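PDB 2EYU: twitching motility protein PilT from Aquifex aeolicus, which powers pilus retraction in twitching motility, probably by hydrolysing ATP in the P-loop NTPase fold of its C-terminal domain. Local coordinates for residues D15-L20 and Y182-P187; E19-K24 and I46-Q51; T40-M45 and L125-L130; A119-H124 and S159-G164. The protein carries 1 engineered substitution. All coordinates share one frame; numbering follows the deposited sequence.

Interaction 1. Residues D15-L20 and Y182-P187. Engineered in segment 182-187: Gly183 (natural residue Glu).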
loop_
_atom_site.group_PDB
_atom_site.type_symbol
_atom_site.label_atom_id
_atom_site.label_comp_id
_atom_site.label_asym_id
_atom_site.label_seq_id
_atom_site.Cartn_x
_atom_site.Cartn_y
_atom_site.Cartn_z
ATOM N N ASP A 15 1.274 5.445 -13.235
ATOM C CA ASP A 15 1.337 6.832 -12.853
ATOM C C ASP A 15 0.380 7.205 -11.731
ATOM O O ASP A 15 0.766 7.940 -10.815
ATOM C CB ASP A 15 1.019 7.744 -14.052
ATOM C CG ASP A 15 1.816 7.462 -15.304
ATOM O OD1 ASP A 15 1.371 7.881 -16.401
ATOM O OD2 ASP A 15 2.890 6.828 -15.220
ATOM N N LYS A 16 -0.867 6.760 -11.741
ATOM C CA LYS A 16 -1.772 7.255 -10.706
ATOM C C LYS A 16 -1.330 6.888 -9.289
ATOM O O LYS A 16 -1.800 7.522 -8.340
ATOM C CB LYS A 16 -3.201 6.738 -10.949
ATOM C CG LYS A 16 -3.836 6.164 -9.697
ATOM C CD LYS A 16 -5.334 5.938 -9.898
ATOM C CE LYS A 16 -6.159 6.983 -9.158
ATOM N NZ LYS A 16 -5.747 8.377 -9.524
ATOM N N VAL A 17 -0.464 5.901 -9.112
ATOM C CA VAL A 17 -0.007 5.534 -7.766
ATOM C C VAL A 17 0.845 6.649 -7.182
ATOM O O VAL A 17 0.793 6.999 -6.001
ATOM C CB VAL A 17 0.792 4.223 -7.792
ATOM C CG1 VAL A 17 1.558 4.041 -6.494
ATOM C CG2 VAL A 17 -0.116 3.028 -8.044
ATOM N N LEU A 18 1.693 7.225 -8.026
ATOM C CA LEU A 18 2.513 8.370 -7.625
ATOM C C LEU A 18 1.689 9.622 -7.370
ATOM O O LEU A 18 2.061 10.560 -6.650
ATOM C CB LEU A 18 3.543 8.616 -8.736
ATOM C CG LEU A 18 4.945 9.091 -8.373
ATOM C CD1 LEU A 18 5.569 8.277 -7.253
ATOM C CD2 LEU A 18 5.839 9.056 -9.613
ATOM N N GLU A 19 0.491 9.746 -7.938
ATOM C CA GLU A 19 -0.308 10.940 -7.625
ATOM C C GLU A 19 -0.715 10.975 -6.164
ATOM O O GLU A 19 -1.034 12.012 -5.585
ATOM C CB GLU A 19 -1.577 10.906 -8.465
ATOM C CG GLU A 19 -1.484 11.469 -9.871
ATOM C CD GLU A 19 -2.796 11.150 -10.587
ATOM O OE1 GLU A 19 -3.823 11.127 -9.872
ATOM O OE2 GLU A 19 -2.766 10.922 -11.810
ATOM N N LEU A 20 -0.721 9.768 -5.591
ATOM C CA LEU A 20 -1.057 9.559 -4.194
ATOM C C LEU A 20 -0.107 10.354 -3.316
ATOM O O LEU A 20 -0.431 10.920 -2.276
ATOM C CB LEU A 20 -0.986 8.078 -3.809
ATOM C CG LEU A 20 -2.145 7.169 -4.233
ATOM C CD1 LEU A 20 -2.583 7.425 -5.657
ATOM C CD2 LEU A 20 -1.746 5.708 -4.040
ATOM N N TYR A 182 0.668 -6.581 -9.405
ATOM C CA TYR A 182 0.043 -5.758 -8.383
ATOM C C TYR A 182 -1.476 -5.762 -8.519
ATOM O O TYR A 182 -1.977 -5.945 -9.629
ATOM C CB TYR A 182 0.505 -4.295 -8.473
ATOM C CG TYR A 182 0.255 -3.658 -9.826
ATOM C CD1 TYR A 182 -0.896 -2.960 -10.142
ATOM C CD2 TYR A 182 1.213 -3.744 -10.834
ATOM C CE1 TYR A 182 -1.069 -2.396 -11.390
ATOM C CE2 TYR A 182 1.059 -3.191 -12.084
ATOM C CZ TYR A 182 -0.101 -2.507 -12.359
ATOM O OH TYR A 182 -0.295 -1.940 -13.598
ATOM N N GLY A 183 -2.115 -5.522 -7.385
ATOM C CA GLY A 183 -3.537 -5.210 -7.292
ATOM C C GLY A 183 -3.636 -3.748 -6.864
ATOM O O GLY A 183 -2.714 -3.268 -6.205
ATOM N N LEU A 184 -4.666 -3.000 -7.210
ATOM C CA LEU A 184 -4.620 -1.573 -6.807
ATOM C C LEU A 184 -6.039 -1.100 -6.512
ATOM O O LEU A 184 -6.970 -1.328 -7.292
ATOM C CB LEU A 184 -3.937 -0.786 -7.909
ATOM C CG LEU A 184 -3.837 0.731 -7.881
ATOM C CD1 LEU A 184 -2.938 1.232 -6.763
ATOM C CD2 LEU A 184 -3.316 1.254 -9.217
ATOM N N LEU A 185 -6.214 -0.428 -5.388
ATOM C CA LEU A 185 -7.527 0.082 -4.997
ATOM C C LEU A 185 -7.349 1.526 -4.522
ATOM O O LEU A 185 -6.848 1.773 -3.424
ATOM C CB LEU A 185 -8.171 -0.718 -3.878
ATOM C CG LEU A 185 -9.457 -0.142 -3.278
ATOM C CD1 LEU A 185 -10.481 0.156 -4.364
ATOM C CD2 LEU A 185 -10.074 -1.071 -2.245
ATOM N N ILE A 186 -7.740 2.453 -5.376
ATOM C CA ILE A 186 -7.688 3.861 -4.956
ATOM C C ILE A 186 -9.126 4.361 -4.962
ATOM O O ILE A 186 -9.631 4.690 -6.031
ATOM C CB ILE A 186 -6.763 4.678 -5.844
ATOM C CG1 ILE A 186 -5.282 4.307 -5.627
ATOM C CG2 ILE A 186 -6.884 6.197 -5.707
ATOM C CD1 ILE A 186 -4.400 4.884 -6.711
ATOM N N PRO A 187 -9.682 4.386 -3.758
ATOM C CA PRO A 187 -11.122 4.551 -3.576
ATOM C C PRO A 187 -11.546 5.816 -4.327
ATOM O O PRO A 187 -10.727 6.716 -4.480
ATOM C CB PRO A 187 -11.306 4.662 -2.077
ATOM C CG PRO A 187 -10.086 4.076 -1.473
ATOM C CD PRO A 187 -8.977 4.277 -2.467
#

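Interaction 2. Residues E19-K24 and I46-Q51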
loop_
_atom_site.group_PDB
_atom_site.type_symbol
_atom_site.label_atom_id
_atom_site.label_comp_id
_atom_site.label_asym_id
_atom_site.label_seq_id
_atom_site.Cartn_x
_atom_site.Cartn_y
_atom_site.Cartn_z
ATOM N N GLU A 19 0.491 9.746 -7.938
ATOM C CA GLU A 19 -0.308 10.940 -7.625
ATOM C C GLU A 19 -0.715 10.975 -6.164
ATOM O O GLU A 19 -1.034 12.012 -5.585
ATOM C CB GLU A 19 -1.577 10.906 -8.465
ATOM C CG GLU A 19 -1.484 11.469 -9.871
ATOM C CD GLU A 19 -2.796 11.150 -10.587
ATOM O OE1 GLU A 19 -3.823 11.127 -9.872
ATOM O OE2 GLU A 19 -2.766 10.922 -11.810
ATOM N N LEU A 20 -0.721 9.768 -5.591
ATOM C CA LEU A 20 -1.057 9.559 -4.194
ATOM C C LEU A 20 -0.107 10.354 -3.316
ATOM O O LEU A 20 -0.431 10.920 -2.276
ATOM C CB LEU A 20 -0.986 8.078 -3.809
ATOM C CG LEU A 20 -2.145 7.169 -4.233
ATOM C CD1 LEU A 20 -2.583 7.425 -5.657
ATOM C CD2 LEU A 20 -1.746 5.708 -4.040
ATOM N N CYS A 21 1.155 10.426 -3.750
ATOM C CA CYS A 21 2.097 11.188 -2.949
ATOM C C CYS A 21 1.743 12.676 -2.912
ATOM O O CYS A 21 2.316 13.398 -2.090
ATOM C CB CYS A 21 3.506 11.074 -3.523
ATOM S SG CYS A 21 3.975 9.313 -3.627
ATOM N N HIS A 22 0.871 13.136 -3.809
ATOM C CA HIS A 22 0.492 14.551 -3.729
ATOM C C HIS A 22 -0.676 14.734 -2.782
ATOM O O HIS A 22 -1.140 15.861 -2.578
ATOM C CB HIS A 22 0.177 15.063 -5.139
ATOM C CG HIS A 22 1.458 15.316 -5.891
ATOM N ND1 HIS A 22 1.760 14.749 -7.100
ATOM C CD2 HIS A 22 2.514 16.096 -5.575
ATOM C CE1 HIS A 22 2.950 15.162 -7.508
ATOM N NE2 HIS A 22 3.436 15.987 -6.596
ATOM N N ARG A 23 -1.159 13.639 -2.177
ATOM C CA ARG A 23 -2.245 13.840 -1.203
ATOM C C ARG A 23 -1.671 14.467 0.062
ATOM O O ARG A 23 -0.533 14.216 0.437
ATOM C CB ARG A 23 -2.986 12.546 -0.920
ATOM C CG ARG A 23 -3.351 11.683 -2.105
ATOM C CD ARG A 23 -4.694 12.009 -2.734
ATOM N NE ARG A 23 -5.252 10.868 -3.451
ATOM C CZ ARG A 23 -5.790 10.886 -4.658
ATOM N NH1 ARG A 23 -5.861 12.024 -5.344
ATOM N NH2 ARG A 23 -6.266 9.777 -5.214
ATOM N N LYS A 24 -2.434 15.321 0.748
ATOM C CA LYS A 24 -1.987 16.041 1.924
ATOM C C LYS A 24 -2.233 15.331 3.246
ATOM O O LYS A 24 -1.656 15.765 4.252
ATOM C CB LYS A 24 -2.699 17.409 1.970
ATOM C CG LYS A 24 -4.214 17.295 2.041
ATOM C CD LYS A 24 -4.720 17.489 3.465
ATOM C CE LYS A 24 -5.057 18.951 3.728
ATOM N NZ LYS A 24 -5.622 19.599 2.509
ATOM N N ILE A 46 8.461 7.437 -1.564
ATOM C CA ILE A 46 8.933 8.490 -0.671
ATOM C C ILE A 46 10.074 9.276 -1.289
ATOM O O ILE A 46 10.212 10.497 -1.178
ATOM C CB ILE A 46 9.374 7.862 0.667
ATOM C CG1 ILE A 46 8.215 7.304 1.505
ATOM C CG2 ILE A 46 10.214 8.831 1.484
ATOM C CD1 ILE A 46 8.755 6.543 2.708
ATOM N N ASP A 47 10.981 8.582 -1.989
ATOM C CA ASP A 47 12.102 9.314 -2.573
ATOM C C ASP A 47 11.655 10.289 -3.666
ATOM O O ASP A 47 12.390 11.249 -3.880
ATOM C CB ASP A 47 13.166 8.382 -3.163
ATOM C CG ASP A 47 14.455 9.144 -3.434
ATOM O OD1 ASP A 47 14.885 9.170 -4.605
ATOM O OD2 ASP A 47 15.019 9.721 -2.481
ATOM N N TYR A 48 10.514 10.050 -4.297
ATOM C CA TYR A 48 9.859 10.996 -5.181
ATOM C C TYR A 48 9.532 12.262 -4.401
ATOM O O TYR A 48 9.796 13.377 -4.847
ATOM C CB TYR A 48 8.551 10.466 -5.774
ATOM C CG TYR A 48 7.759 11.485 -6.578
ATOM C CD1 TYR A 48 8.159 11.948 -7.814
ATOM C CD2 TYR A 48 6.572 12.005 -6.063
ATOM C CE1 TYR A 48 7.431 12.882 -8.538
ATOM C CE2 TYR A 48 5.838 12.934 -6.768
ATOM C CZ TYR A 48 6.261 13.378 -8.006
ATOM O OH TYR A 48 5.506 14.300 -8.683
ATOM N N ILE A 49 8.906 12.027 -3.250
ATOM C CA ILE A 49 8.554 13.153 -2.393
ATOM C C ILE A 49 9.825 13.934 -2.105
ATOM O O ILE A 49 9.857 15.124 -2.413
ATOM C CB ILE A 49 7.874 12.674 -1.099
ATOM C CG1 ILE A 49 6.708 11.708 -1.316
ATOM C CG2 ILE A 49 7.422 13.869 -0.293
ATOM C CD1 ILE A 49 6.232 10.994 -0.066
ATOM N N ASN A 50 10.830 13.254 -1.554
ATOM C CA ASN A 50 12.142 13.816 -1.270
ATOM C C ASN A 50 12.629 14.772 -2.352
ATOM O O ASN A 50 13.176 15.836 -2.060
ATOM C CB ASN A 50 13.174 12.686 -1.144
ATOM C CG ASN A 50 14.447 12.991 -0.406
ATOM O OD1 ASN A 50 15.398 12.195 -0.439
ATOM N ND2 ASN A 50 14.542 14.101 0.310
ATOM N N GLN A 51 12.443 14.363 -3.609
ATOM C CA GLN A 51 13.036 15.084 -4.726
ATOM C C GLN A 51 12.155 16.240 -5.184
ATOM O O GLN A 51 12.608 17.170 -5.825
ATOM C CB GLN A 51 13.236 14.169 -5.937
ATOM C CG GLN A 51 13.872 12.831 -5.647
ATOM C CD GLN A 51 13.422 11.729 -6.578
ATOM O OE1 GLN A 51 12.958 10.686 -6.112
ATOM N NE2 GLN A 51 13.556 11.968 -7.879
#

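Interaction 3. Residues T40-M45 and L125-L130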
loop_
_atom_site.group_PDB
_atom_site.type_symbol
_atom_site.label_atom_id
_atom_site.label_comp_id
_atom_site.label_asym_id
_atom_site.label_seq_id
_atom_site.Cartn_x
_atom_site.Cartn_y
_atom_site.Cartn_z
ATOM N N THR A 40 10.612 -1.615 -1.419
ATOM C CA THR A 40 11.190 -0.963 -2.587
ATOM C C THR A 40 10.186 -0.012 -3.233
ATOM O O THR A 40 10.527 1.070 -3.731
ATOM C CB THR A 40 11.652 -2.002 -3.627
ATOM O OG1 THR A 40 12.764 -2.732 -3.106
ATOM C CG2 THR A 40 12.123 -1.297 -4.889
ATOM N N THR A 41 8.903 -0.392 -3.250
ATOM C CA THR A 41 7.890 0.521 -3.791
ATOM C C THR A 41 7.763 1.752 -2.903
ATOM O O THR A 41 7.914 2.882 -3.344
ATOM C CB THR A 41 6.555 -0.221 -3.938
ATOM O OG1 THR A 41 6.811 -1.234 -4.926
ATOM C CG2 THR A 41 5.392 0.627 -4.466
ATOM N N ILE A 42 7.493 1.510 -1.634
ATOM C CA ILE A 42 7.476 2.548 -0.619
ATOM C C ILE A 42 8.628 3.523 -0.719
ATOM O O ILE A 42 8.541 4.758 -0.672
ATOM C CB ILE A 42 7.538 1.796 0.738
ATOM C CG1 ILE A 42 6.142 1.357 1.188
ATOM C CG2 ILE A 42 8.277 2.606 1.779
ATOM C CD1 ILE A 42 5.101 2.253 0.523
ATOM N N ALA A 43 9.827 2.952 -0.871
ATOM C CA ALA A 43 11.030 3.790 -0.867
ATOM C C ALA A 43 11.116 4.633 -2.129
ATOM O O ALA A 43 11.551 5.798 -2.136
ATOM C CB ALA A 43 12.214 2.862 -0.644
ATOM N N SER A 44 10.703 4.055 -3.257
ATOM C CA SER A 44 10.689 4.791 -4.509
ATOM C C SER A 44 9.673 5.938 -4.467
ATOM O O SER A 44 9.939 7.010 -5.027
ATOM C CB SER A 44 10.355 3.888 -5.693
ATOM O OG SER A 44 10.025 4.727 -6.811
HETATM N N MSE A 45 8.529 5.705 -3.836
HETATM C CA MSE A 45 7.480 6.720 -3.702
HETATM C C MSE A 45 7.879 7.787 -2.709
HETATM O O MSE A 45 7.686 8.992 -2.910
HETATM C CB MSE A 45 6.153 6.135 -3.223
HETATM C CG MSE A 45 5.470 5.134 -4.118
HETATM SE SE MSE A 45 3.858 4.388 -3.363
HETATM C CE MSE A 45 2.982 6.115 -3.365
ATOM N N LEU A 125 0.117 12.517 5.984
ATOM C CA LEU A 125 0.152 11.476 4.969
ATOM C C LEU A 125 0.846 10.266 5.576
ATOM O O LEU A 125 1.991 10.366 6.029
ATOM C CB LEU A 125 0.869 11.938 3.704
ATOM C CG LEU A 125 0.772 10.953 2.531
ATOM C CD1 LEU A 125 -0.679 10.674 2.172
ATOM C CD2 LEU A 125 1.499 11.469 1.300
ATOM N N VAL A 126 0.159 9.124 5.617
ATOM C CA VAL A 126 0.752 7.982 6.306
ATOM C C VAL A 126 0.970 6.814 5.348
ATOM O O VAL A 126 0.038 6.354 4.709
ATOM C CB VAL A 126 -0.102 7.539 7.502
ATOM C CG1 VAL A 126 0.542 6.347 8.200
ATOM C CG2 VAL A 126 -0.278 8.687 8.493
ATOM N N PHE A 127 2.211 6.343 5.226
ATOM C CA PHE A 127 2.522 5.101 4.534
ATOM C C PHE A 127 2.662 3.977 5.559
ATOM O O PHE A 127 3.254 4.131 6.634
ATOM C CB PHE A 127 3.849 5.178 3.756
ATOM C CG PHE A 127 3.806 6.039 2.507
ATOM C CD1 PHE A 127 3.803 7.422 2.628
ATOM C CD2 PHE A 127 3.777 5.468 1.247
ATOM C CE1 PHE A 127 3.759 8.215 1.493
ATOM C CE2 PHE A 127 3.724 6.256 0.114
ATOM C CZ PHE A 127 3.714 7.636 0.238
ATOM N N GLY A 128 2.108 2.806 5.242
ATOM C CA GLY A 128 2.378 1.645 6.060
ATOM C C GLY A 128 2.501 0.405 5.201
ATOM O O GLY A 128 2.163 0.400 4.019
ATOM N N THR A 129 3.007 -0.684 5.782
ATOM C CA THR A 129 3.042 -1.939 5.063
ATOM C C THR A 129 2.382 -3.026 5.912
ATOM O O THR A 129 2.429 -2.983 7.146
ATOM C CB THR A 129 4.436 -2.499 4.698
ATOM O OG1 THR A 129 5.186 -2.666 5.912
ATOM C CG2 THR A 129 5.225 -1.572 3.798
ATOM N N LEU A 130 1.791 -3.970 5.198
ATOM C CA LEU A 130 1.273 -5.192 5.804
ATOM C C LEU A 130 1.676 -6.371 4.907
ATOM O O LEU A 130 2.033 -6.155 3.737
ATOM C CB LEU A 130 -0.230 -5.193 5.935
ATOM C CG LEU A 130 -1.034 -4.013 6.448
ATOM C CD1 LEU A 130 -1.393 -3.044 5.333
ATOM C CD2 LEU A 130 -2.307 -4.516 7.123
#

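Interaction 4. Residues A119-H124 and S159-G164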
loop_
_atom_site.group_PDB
_atom_site.type_symbol
_atom_site.label_atom_id
_atom_site.label_comp_id
_atom_site.label_asym_id
_atom_site.label_seq_id
_atom_site.Cartn_x
_atom_site.Cartn_y
_atom_site.Cartn_z
ATOM N N ALA A 119 -3.059 9.643 13.063
ATOM C CA ALA A 119 -2.158 10.474 12.273
ATOM C C ALA A 119 -2.756 10.791 10.904
ATOM O O ALA A 119 -2.695 11.946 10.465
ATOM C CB ALA A 119 -0.804 9.814 12.103
ATOM N N ALA A 120 -3.306 9.768 10.253
ATOM C CA ALA A 120 -3.862 9.945 8.915
ATOM C C ALA A 120 -5.046 10.904 8.950
ATOM O O ALA A 120 -5.259 11.611 7.973
ATOM C CB ALA A 120 -4.301 8.637 8.288
ATOM N N GLU A 121 -5.821 10.943 10.033
ATOM C CA GLU A 121 -6.972 11.833 10.051
ATOM C C GLU A 121 -6.702 13.274 10.476
ATOM O O GLU A 121 -7.493 14.164 10.144
ATOM C CB GLU A 121 -8.038 11.328 11.043
ATOM C CG GLU A 121 -9.309 12.176 10.892
ATOM C CD GLU A 121 -10.426 11.690 11.793
ATOM O OE1 GLU A 121 -11.480 12.365 11.898
ATOM O OE2 GLU A 121 -10.225 10.615 12.400
ATOM N N THR A 122 -5.642 13.545 11.211
ATOM C CA THR A 122 -5.331 14.889 11.678
ATOM C C THR A 122 -4.273 15.590 10.835
ATOM O O THR A 122 -3.406 16.300 11.349
ATOM C CB THR A 122 -4.807 14.803 13.119
ATOM O OG1 THR A 122 -3.577 14.045 13.070
ATOM C CG2 THR A 122 -5.729 14.029 14.045
ATOM N N GLY A 123 -4.270 15.436 9.512
ATOM C CA GLY A 123 -3.386 16.210 8.684
ATOM C C GLY A 123 -2.055 15.592 8.353
ATOM O O GLY A 123 -1.103 16.291 8.032
ATOM N N HIS A 124 -1.930 14.261 8.364
ATOM C CA HIS A 124 -0.660 13.718 7.905
ATOM C C HIS A 124 -0.855 12.609 6.885
ATOM O O HIS A 124 -1.835 11.879 6.964
ATOM C CB HIS A 124 0.145 13.160 9.086
ATOM C CG HIS A 124 0.213 14.099 10.246
ATOM N ND1 HIS A 124 -0.735 14.132 11.247
ATOM C CD2 HIS A 124 1.126 15.051 10.556
ATOM C CE1 HIS A 124 -0.409 15.063 12.128
ATOM N NE2 HIS A 124 0.717 15.630 11.734
ATOM N N SER A 159 -13.013 4.434 5.387
ATOM C CA SER A 159 -13.731 4.867 4.191
ATOM C C SER A 159 -13.459 6.325 3.867
ATOM O O SER A 159 -13.582 6.717 2.699
ATOM C CB SER A 159 -15.236 4.605 4.336
ATOM O OG SER A 159 -15.878 5.614 5.115
ATOM N N PHE A 160 -13.112 7.136 4.873
ATOM C CA PHE A 160 -12.837 8.552 4.619
ATOM C C PHE A 160 -11.350 8.868 4.499
ATOM O O PHE A 160 -10.954 9.890 3.936
ATOM C CB PHE A 160 -13.350 9.418 5.754
ATOM C CG PHE A 160 -14.855 9.592 5.844
ATOM C CD1 PHE A 160 -15.473 10.603 5.130
ATOM C CD2 PHE A 160 -15.571 8.729 6.645
ATOM C CE1 PHE A 160 -16.851 10.730 5.249
ATOM C CE2 PHE A 160 -16.943 8.868 6.767
ATOM C CZ PHE A 160 -17.565 9.878 6.057
ATOM N N ILE A 161 -10.484 8.028 5.066
ATOM C CA ILE A 161 -9.082 8.462 5.123
ATOM C C ILE A 161 -8.173 7.576 4.265
ATOM O O ILE A 161 -7.068 8.061 3.980
ATOM C CB ILE A 161 -8.565 8.500 6.564
ATOM C CG1 ILE A 161 -8.366 7.114 7.194
ATOM C CG2 ILE A 161 -9.486 9.339 7.445
ATOM C CD1 ILE A 161 -7.336 7.093 8.309
ATOM N N LEU A 162 -8.620 6.400 3.869
ATOM C CA LEU A 162 -7.882 5.522 2.958
ATOM C C LEU A 162 -7.629 6.194 1.621
ATOM O O LEU A 162 -8.553 6.659 0.947
ATOM C CB LEU A 162 -8.628 4.192 2.759
ATOM C CG LEU A 162 -7.883 3.113 1.965
ATOM C CD1 LEU A 162 -6.516 2.787 2.563
ATOM C CD2 LEU A 162 -8.728 1.852 1.874
ATOM N N GLN A 163 -6.371 6.267 1.205
ATOM C CA GLN A 163 -5.989 6.942 -0.033
ATOM C C GLN A 163 -5.677 5.945 -1.133
ATOM O O GLN A 163 -5.913 6.122 -2.325
ATOM C CB GLN A 163 -4.748 7.807 0.235
ATOM C CG GLN A 163 -5.116 8.975 1.164
ATOM C CD GLN A 163 -6.502 9.491 0.798
ATOM O OE1 GLN A 163 -6.660 10.137 -0.234
ATOM N NE2 GLN A 163 -7.486 9.188 1.636
ATOM N N GLY A 164 -5.109 4.810 -0.702
ATOM C CA GLY A 164 -4.777 3.854 -1.789
ATOM C C GLY A 164 -4.210 2.599 -1.151
ATOM O O GLY A 164 -3.542 2.653 -0.115
#

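Interaction 1. Residues D15-L20 and Y182-P187
Lys16, Val17 and Leu20 meet Leu184 and Ile186 through carbon chains alone, with no ring, amide or carboxylate lying between the segments, so there are no stacked faces and the fit is one of methyls and methylenes. Most of it centres on Ile186. Its CG1 stands anti to the carbonyl carbon (chi1 -70°) and the chain then runs on extended (chi2 167°), which carries CD1 out from the end of strand 179-185 to the short helix 16-19. There CD1 comes 3.3 Å from CG of Lys16, tighter than ordinary van der Waals contact, while CG2 of the same isoleucine rests 3.6 Å from Lys16 CE. Leu20 reaches the same methyl from the next turn, and its CD2 lies 3.9 Å from Ile186 CD1; the placing of the other branch, CD1, is doubtful because it crowds a backbone oxygen. Beside this, Val17 slants across Leu184, with CG2 of the valine 3.6 Å from Leu184 CD1 and 3.8 Å from its CD2, so that it touches both branches of the leucine. Ile166 of the neighbouring strand 162-171 also touches Val17 and Leu184, and Phe8 adds to the cover of Val17. Lys16 bends at its last two torsions, and NZ ends in a long, weak salt bridge to Glu19 OE1 (3.4 Å). The lysine therefore serves two chemistries: its methylenes join the apolar seam, whereas its charge turns weakly to Glu19, with Glu213 also touching the side chain, leaving the grip between helix 16-19 and the end of strand 179-185 to hydrophobic burial and shape.

Interaction 2. Residues E19-K24 and I46-Q51
The backbone approaches most closely where Cys21, in the turns that follow helix 16-19, faces Ile49 of helix 38-52, their CA atoms 6.8 Å apart. This is the later part of the helix that in a P-loop NTPase fold follows the phosphate-binding loop, and the turns lead into strand 26-31, the strand before that loop. His22 N to Glu19 O and Arg23 N to Leu20 O, both 2.8 Å, hold the turns compact, with Cys21 directed at the helix and the end of His22 swinging up to it. Cys21 and Ile49 form the buried part of the contact: CB of Cys21 sits 3.9 Å from CG1 of Ile49 and 4.1 Å from CD2 of Tyr48, near the plane of the tyrosine ring and at its edge. Ile49 also leans on Ile57 of strand 56-61, which ties this spot to the sheet. Tyr48 holds CG anti to its backbone N (chi1 173°), sending the ring out from the helix toward the turns, where Leu18 packs on it as well. The more exposed His22 crosses it at about a right angle, the planes turned 82° and the centroids 5.5 Å apart, an oblique pair rather than a stack. A serine in place of Tyr48 would probably strip Cys21 CB of its cover on that side and leave the imidazole of His22 free to turn toward solvent. The nearest approach is on the phenol side, where CE1 of His22 lies in the plane of the Tyr48 ring, 3.7 Å from its CE2 and 2.9 Å from its OH.

Interaction 3. Residues T40-M45 and L125-L130
Phe127 sets CG anti to its carbonyl carbon (chi1 -72°), which brings the CD2-CE2 edge of its ring up to Ile42 and Met45, and Met45, bent at its last torsion, curls its methyl back to that edge. The arrangement is a helix laid on the parallel part of the mixed sheet of a P-loop NTPase fold: helix 38-52 follows a probable Walker A loop and runs almost antiparallel to strand 125-130 (167°), the short axes passing 9.9 Å apart. All four touching side chains are buried. Ile42 and the phenylalanine run alongside each other with opposite headings, so that CD1 of Ile42 comes to rest 3.6 Å from Phe127 CD2, near the ring plane. Met45, present as selenomethionine, makes a Met-aromatic contact of the edge type: SE lies 5.3 Å from the ring centroid of Phe127 and 87° off the ring normal, effectively in plane. Its methyl CE is nearer still, 3.6 Å from CE2 of Phe127. Strands 101-104 and 26-31 flank 125-130, and Val101, Phe103 and Ile28 touch the same aromatic ring. An alanine here in place of Phe127 is likely to open a gap between helix and strand, with Ile42 CD1 and Met45 CE both losing their aromatic partner. Farther toward the end of the strand, Thr129, whose side chain touches the probable Walker A residues, takes over from Phe127 as the partner of the helix, its methyl lying obliquely to the isoleucine. There CG2 of Thr129 stands 4.0 Å from CG1 of Ile42.

Interaction 4. Residues A119-H124 and S159-G164
Next to Ala120, the residue that meets Ile161, the carbonyl Ala119 O is gripped by three N-H groups at the end of helix 110-121. His124 ND1 gives the one bond of the three that is not weak, 3.0 Å long (N-H...O 149°), with the oxygen in the plane of the imidazole; Thr122 N and His124 N add weak bonds to the same Ala119 O. The helix end is thus tied to the turn through Gly123, and one ring nitrogen of the histidine is fixed. Across the contact, CG1 of Ile161 stands between its backbone N and carbonyl carbon (chi1 71°) and the chain then extends, putting CD1 3.4 Å from Ala120 CB, a tight fit; Glu121 CB lies looser, 4.4 Å from Ile161 CG2. Ile161 has its own polar brace: Gln163 NE2 donates to Ile161 O at 2.6 Å, nearly straight (169°), but from above the carbonyl plane rather than along a lone pair. The two helix ends therefore meet through alkyl groups, with these polar bonds kept within each segment. Both lead into the sheet beside strand 26-31: His124 pairs with Gly26 just before strand 125-130, while Ile161 and Gln163 pair with Leu27 on the 162-171 side. Ala120 also packs on Val126, and Arg192 of helix 189-197 bonds Ser159 O and Leu162 O.

In the fold
Interactions 1, 2 and 3 adjoin one another around helices 16-19 and 38-52, with interaction 2 reaching the surface. Interaction 1 and interaction 2 share Glu19 and Leu20, and Leu18 CD1 of the former lies 3.9 Å from Tyr48 CG of the latter. Interactions 2 and 3 both use helix 38-52; their centres are about 10 Å apart, and Cys21 SG comes 3.4 Å from Met45 CE. Interaction 4 meets interaction 3 through Val126, whose CG2 is 3.7 Å from Ala120 N, and interaction 1 through Ile186 CG2, 3.5 Å from Gln163 O. Of the four, interaction 3 has the clearest tie to the probable nucleotide site, since Thr129 touches the Walker A-like residues.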